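Local coordinates for YesW protein (Bacillus subtilis, PDB 2ZUX) that cleaves the rhamnogalacturonan backbone of plant cell-wall pectin internally by an eliminative mechanism, as a secreted lyase that requires calcium or manganese, at residues E465-D473 against N484-A493. Numbering follows the deposited sequence.
With CA (calcium ion), chain F.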
ATOM      1  N   GLU A 465      -4.311  -2.865 -15.903  1.00 10.20           N
ATOM      2  CA  GLU A 465      -5.278  -1.810 -16.168  1.00 10.64           C
ATOM      3  C   GLU A 465      -4.912  -0.566 -15.342  1.00 10.41           C
ATOM      4  O   GLU A 465      -3.911  -0.570 -14.621  1.00 10.20           O
ATOM      5  CB  GLU A 465      -6.694  -2.320 -15.880  1.00 10.63           C
ATOM      6  CG  GLU A 465      -7.205  -3.375 -16.894  1.00 11.49           C
ATOM      7  CD  GLU A 465      -6.415  -4.688 -16.883  1.00 10.83           C
ATOM      8  OE1 GLU A 465      -6.522  -5.457 -15.903  1.00 10.38           O
ATOM      9  OE2 GLU A 465      -5.696  -4.981 -17.877  1.00 11.81           O
ATOM     10  N   GLN A 466      -5.690   0.500 -15.476  1.00 10.45           N
ATOM     11  CA  GLN A 466      -5.393   1.757 -14.789  1.00 10.72           C
ATOM     12  C   GLN A 466      -6.515   2.101 -13.829  1.00 10.08           C
ATOM     13  O   GLN A 466      -7.684   1.818 -14.103  1.00 10.49           O
ATOM     14  CB  GLN A 466      -5.205   2.902 -15.787  1.00 10.98           C
ATOM     15  CG  GLN A 466      -3.949   2.793 -16.655  1.00 14.10           C
ATOM     16  CD  GLN A 466      -4.122   1.791 -17.801  1.00 16.38           C
ATOM     17  OE1 GLN A 466      -5.086   1.872 -18.562  1.00 19.79           O
ATOM     18  NE2 GLN A 466      -3.228   0.818 -17.884  1.00 21.87           N
ATOM     19  N   LEU A 467      -6.173   2.709 -12.698  1.00  9.86           N
ATOM     20  CA  LEU A 467      -7.180   3.166 -11.745  1.00 10.23           C
ATOM     21  C   LEU A 467      -6.930   4.624 -11.395  1.00  9.97           C
ATOM     22  O   LEU A 467      -5.791   5.048 -11.189  1.00  9.81           O
ATOM     23  CB  LEU A 467      -7.174   2.286 -10.491  1.00 10.33           C
ATOM     24  CG  LEU A 467      -8.168   2.643  -9.377  1.00 10.88           C
ATOM     25  CD1 LEU A 467      -8.558   1.391  -8.625  1.00 11.59           C
ATOM     26  CD2 LEU A 467      -7.627   3.695  -8.408  1.00 12.47           C
ATOM     27  N   ASP A 468      -8.008   5.397 -11.342  1.00 10.53           N
ATOM     28  CA  ASP A 468      -7.949   6.806 -10.957  1.00 10.81           C
ATOM     29  C   ASP A 468      -9.349   7.189 -10.509  1.00 10.76           C
ATOM     30  O   ASP A 468     -10.340   6.728 -11.099  1.00 10.93           O
ATOM     31  CB  ASP A 468      -7.531   7.659 -12.158  1.00 10.98           C
ATOM     32  CG  ASP A 468      -7.076   9.062 -11.779  1.00 11.77           C
ATOM     33  OD1 ASP A 468      -6.738   9.323 -10.613  1.00 11.87           O
ATOM     34  OD2 ASP A 468      -7.023   9.914 -12.693  1.00 16.02           O
ATOM     35  N   SER A 469      -9.445   8.006  -9.460  1.00 11.64           N
ATOM     36  CA  SER A 469     -10.752   8.404  -8.948  1.00 12.13           C
ATOM     37  C   SER A 469     -11.591   7.142  -8.686  1.00 12.28           C
ATOM     38  O   SER A 469     -11.080   6.182  -8.106  1.00 12.30           O
ATOM     39  CB  SER A 469     -11.424   9.369  -9.925  1.00 12.93           C
ATOM     40  OG  SER A 469     -12.610   9.913  -9.361  1.00 14.46           O
ATOM     41  N   ASN A 470     -12.856   7.127  -9.113  1.00 12.21           N
ATOM     42  CA  ASN A 470     -13.700   5.943  -8.951  1.00 12.57           C
ATOM     43  C   ASN A 470     -13.796   5.130 -10.241  1.00 12.55           C
ATOM     44  O   ASN A 470     -14.830   4.522 -10.528  1.00 13.00           O
ATOM     45  CB  ASN A 470     -15.094   6.330  -8.435  1.00 12.96           C
ATOM     46  CG  ASN A 470     -15.919   7.088  -9.464  1.00 13.79           C
ATOM     47  OD1 ASN A 470     -15.382   7.757 -10.348  1.00 14.30           O
ATOM     48  ND2 ASN A 470     -17.247   6.988  -9.345  1.00 16.13           N
ATOM     49  N   ARG A 471     -12.706   5.109 -11.005  1.00 12.51           N
ATOM     50  CA  ARG A 471     -12.705   4.481 -12.324  1.00 12.89           C
ATOM     51  C   ARG A 471     -11.582   3.465 -12.500  1.00 12.03           C
ATOM     52  O   ARG A 471     -10.459   3.669 -12.005  1.00 12.23           O
ATOM     53  CB  ARG A 471     -12.578   5.546 -13.415  1.00 12.69           C
ATOM     54  CG  ARG A 471     -13.780   6.477 -13.520  1.00 14.25           C
ATOM     55  CD  ARG A 471     -13.576   7.589 -14.549  1.00 15.59           C
ATOM     56  NE  ARG A 471     -12.366   8.380 -14.318  1.00 19.65           N
ATOM     57  CZ  ARG A 471     -12.296   9.493 -13.593  1.00 22.14           C
ATOM     58  NH1 ARG A 471     -13.369   9.987 -12.987  1.00 22.70           N
ATOM     59  NH2 ARG A 471     -11.130  10.114 -13.470  1.00 23.78           N
ATOM     60  N   ILE A 472     -11.885   2.386 -13.218  1.00 11.72           N
ATOM     61  CA  ILE A 472     -10.867   1.491 -13.756  1.00 11.77           C
ATOM     62  C   ILE A 472     -10.956   1.585 -15.278  1.00 12.00           C
ATOM     63  O   ILE A 472     -12.042   1.421 -15.851  1.00 12.38           O
ATOM     64  CB  ILE A 472     -11.062   0.032 -13.286  1.00 11.44           C
ATOM     65  CG1 ILE A 472     -10.953  -0.046 -11.754  1.00 11.53           C
ATOM     66  CG2 ILE A 472     -10.037  -0.892 -13.964  1.00 12.22           C
ATOM     67  CD1 ILE A 472     -11.223  -1.417 -11.177  1.00 12.70           C
ATOM     68  N   ASP A 473      -9.827   1.886 -15.916  1.00 12.03           N
ATOM     69  CA  ASP A 473      -9.738   2.022 -17.365  1.00 12.17           C
ATOM     70  C   ASP A 473      -8.794   0.980 -17.951  1.00 12.48           C
ATOM     71  O   ASP A 473      -7.948   0.421 -17.248  1.00 12.55           O
ATOM     72  CB  ASP A 473      -9.218   3.419 -17.742  1.00 12.52           C
ATOM     73  CG  ASP A 473     -10.057   4.553 -17.163  1.00 13.06           C
ATOM     74  OD1 ASP A 473     -11.305   4.470 -17.178  1.00 14.41           O
ATOM     75  OD2 ASP A 473      -9.462   5.548 -16.707  1.00 14.87           O
ATOM     76  N   ASN A 484     -12.989   3.223 -20.566  1.00 15.75           N
ATOM     77  CA  ASN A 484     -13.454   2.879 -19.230  1.00 15.94           C
ATOM     78  C   ASN A 484     -13.959   1.442 -19.129  1.00 16.39           C
ATOM     79  O   ASN A 484     -14.676   0.971 -20.018  1.00 16.97           O
ATOM     80  CB  ASN A 484     -14.543   3.849 -18.773  1.00 15.73           C
ATOM     81  CG  ASN A 484     -14.891   3.677 -17.314  1.00 15.93           C
ATOM     82  OD1 ASN A 484     -14.043   3.822 -16.433  1.00 16.28           O
ATOM     83  ND2 ASN A 484     -16.143   3.371 -17.045  1.00 14.40           N
ATOM     84  N   MET A 485     -13.583   0.761 -18.043  1.00 16.05           N
ATOM     85  CA  MET A 485     -14.026  -0.607 -17.753  1.00 17.60           C
ATOM     86  C   MET A 485     -15.023  -0.634 -16.603  1.00 16.85           C
ATOM     87  O   MET A 485     -15.959  -1.432 -16.596  1.00 17.72           O
ATOM     88  CB  MET A 485     -12.843  -1.486 -17.361  1.00 17.43           C
ATOM     89  CG  MET A 485     -11.928  -1.874 -18.486  1.00 19.33           C
ATOM     90  SD  MET A 485     -11.062  -3.397 -18.058  1.00 21.29           S
ATOM     91  CE  MET A 485     -12.263  -4.628 -18.557  1.00 21.88           C
ATOM     92  N   LEU A 486     -14.789   0.217 -15.610  1.00 15.98           N
ATOM     93  CA  LEU A 486     -15.653   0.308 -14.443  1.00 15.84           C
ATOM     94  C   LEU A 486     -15.742   1.749 -13.989  1.00 15.37           C
ATOM     95  O   LEU A 486     -14.731   2.431 -13.884  1.00 14.39           O
ATOM     96  CB  LEU A 486     -15.117  -0.560 -13.294  1.00 15.75           C
ATOM     97  CG  LEU A 486     -15.841  -0.407 -11.945  1.00 16.13           C
ATOM     98  CD1 LEU A 486     -17.247  -0.998 -11.980  1.00 18.43           C
ATOM     99  CD2 LEU A 486     -15.019  -0.999 -10.803  1.00 16.65           C
ATOM    100  N   THR A 487     -16.962   2.210 -13.735  1.00 15.83           N
ATOM    101  CA  THR A 487     -17.175   3.443 -13.000  1.00 16.45           C
ATOM    102  C   THR A 487     -18.002   3.073 -11.776  1.00 16.45           C
ATOM    103  O   THR A 487     -19.129   2.581 -11.898  1.00 17.16           O
ATOM    104  CB  THR A 487     -17.857   4.520 -13.877  1.00 16.80           C
ATOM    105  OG1 THR A 487     -16.955   4.911 -14.921  1.00 17.02           O
ATOM    106  CG2 THR A 487     -18.215   5.755 -13.054  1.00 17.43           C
ATOM    107  N   ALA A 488     -17.420   3.259 -10.596  1.00 16.13           N
ATOM    108  CA  ALA A 488     -18.074   2.840  -9.363  1.00 16.41           C
ATOM    109  C   ALA A 488     -19.009   3.939  -8.862  1.00 16.39           C
ATOM    110  O   ALA A 488     -18.658   4.742  -8.003  1.00 15.92           O
ATOM    111  CB  ALA A 488     -17.045   2.459  -8.314  1.00 16.26           C
ATOM    112  N   SER A 489     -20.214   3.961  -9.423  1.00 17.03           N
ATOM    113  CA  SER A 489     -21.194   4.984  -9.073  1.00 17.51           C
ATOM    114  C   SER A 489     -21.580   4.905  -7.595  1.00 16.93           C
ATOM    115  O   SER A 489     -21.855   3.826  -7.071  1.00 16.75           O
ATOM    116  CB  SER A 489     -22.416   4.864  -9.979  1.00 18.09           C
ATOM    117  OG  SER A 489     -22.014   5.043 -11.326  1.00 21.78           O
ATOM    118  N   GLY A 490     -21.565   6.053  -6.928  1.00 16.67           N
ATOM    119  CA  GLY A 490     -21.842   6.108  -5.496  1.00 17.01           C
ATOM    120  C   GLY A 490     -20.599   5.957  -4.634  1.00 17.13           C
ATOM    121  O   GLY A 490     -20.666   6.144  -3.416  1.00 17.74           O
ATOM    122  N   ALA A 491     -19.475   5.614  -5.271  1.00 16.82           N
ATOM    123  CA  ALA A 491     -18.187   5.483  -4.590  1.00 16.60           C
ATOM    124  C   ALA A 491     -17.338   6.705  -4.903  1.00 15.86           C
ATOM    125  O   ALA A 491     -17.461   7.300  -5.980  1.00 16.42           O
ATOM    126  CB  ALA A 491     -17.480   4.213  -5.024  1.00 16.82           C
ATOM    127  N   ALA A 492     -16.478   7.077  -3.960  1.00 14.99           N
ATOM    128  CA  ALA A 492     -15.632   8.244  -4.122  1.00 14.25           C
ATOM    129  C   ALA A 492     -14.202   7.908  -3.766  1.00 13.71           C
ATOM    130  O   ALA A 492     -13.941   7.088  -2.893  1.00 13.84           O
ATOM    131  CB  ALA A 492     -16.126   9.388  -3.253  1.00 14.90           C
ATOM    132  N   ALA A 493     -13.285   8.558  -4.466  1.00 12.95           N
ATOM    133  CA  ALA A 493     -11.875   8.505  -4.145  1.00 12.04           C
ATOM    134  C   ALA A 493     -11.534   9.588  -3.128  1.00 12.30           C
ATOM    135  O   ALA A 493     -12.383  10.409  -2.761  1.00 12.74           O
ATOM    136  CB  ALA A 493     -11.049   8.660  -5.414  1.00 12.35           C
TER
HETATM  137 CA    CA F 632      -5.296  -7.288 -17.168  1.00 10.72          CA
HETATM  138  O   HOH W   1      -5.573  -8.302 -14.943  1.00 10.96           O
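Ile472 and the pair Met485 and Leu486 illustrate how a classic beta bulge lets one carbonyl serve two amides. Ile472 O accepts Met485 N at 2.8 Å and also Leu486 N, both lying in its carbonyl plane, while Ile472 N returns a bond to Leu486 O; the extra residue shifts the antiparallel register by one where the chain turns its corner at Met485. On the face shared by Ile472 and Leu486, the branch ends meet, Ile472 CD1 lying 3.8 Å from Leu486 CD2. Ile472 CG1 stands anti to its carbonyl carbon (chi1 -61°), which sends the longer branch along this face.

Beyond the last paired strand residues, Asn470 takes over. Its carbonyl O receives Ala488 N at 2.9 Å in an almost straight bond, and its side-chain ND2 reaches Ala488 O at 3.0 Å from above the carbonyl plane. Ala491 N, closing the type II turn from Ala488 to Ala491, approaches that same oxygen from the opposite face, so two donors grip it. An alanine in place of Asn470 would remove the amide and would probably leave Ala488 O with only the turn's own donor of the two, Ala488 then being hydrogen-bonded to the Asp468-Arg471 hairpin turn through its backbone N alone. Ala493 CB then rests 3.6 Å from Ser469 CA, against the type II' turn from Asp468 to Arg471 that positions Asn470.

At the other end Met485 SD lies 4.0 Å from Glu465 CG, whose carboxylate binds calcium through both oxygens alongside Asp459, Asp461 and Leu463 O; OE2 also accepts a hydrogen bond from Lys474 NZ. Strands 465-468, 471-476 and 481-487 form consecutive antiparallel neighbours in a four-stranded sheet of the beta-propeller, with 454-456 at its far edge, whereas the short, weakly bonded strand about 491-492 pairs with strand 514-519 of another sheet, whose Trp517 touches Ala488 and Ala491.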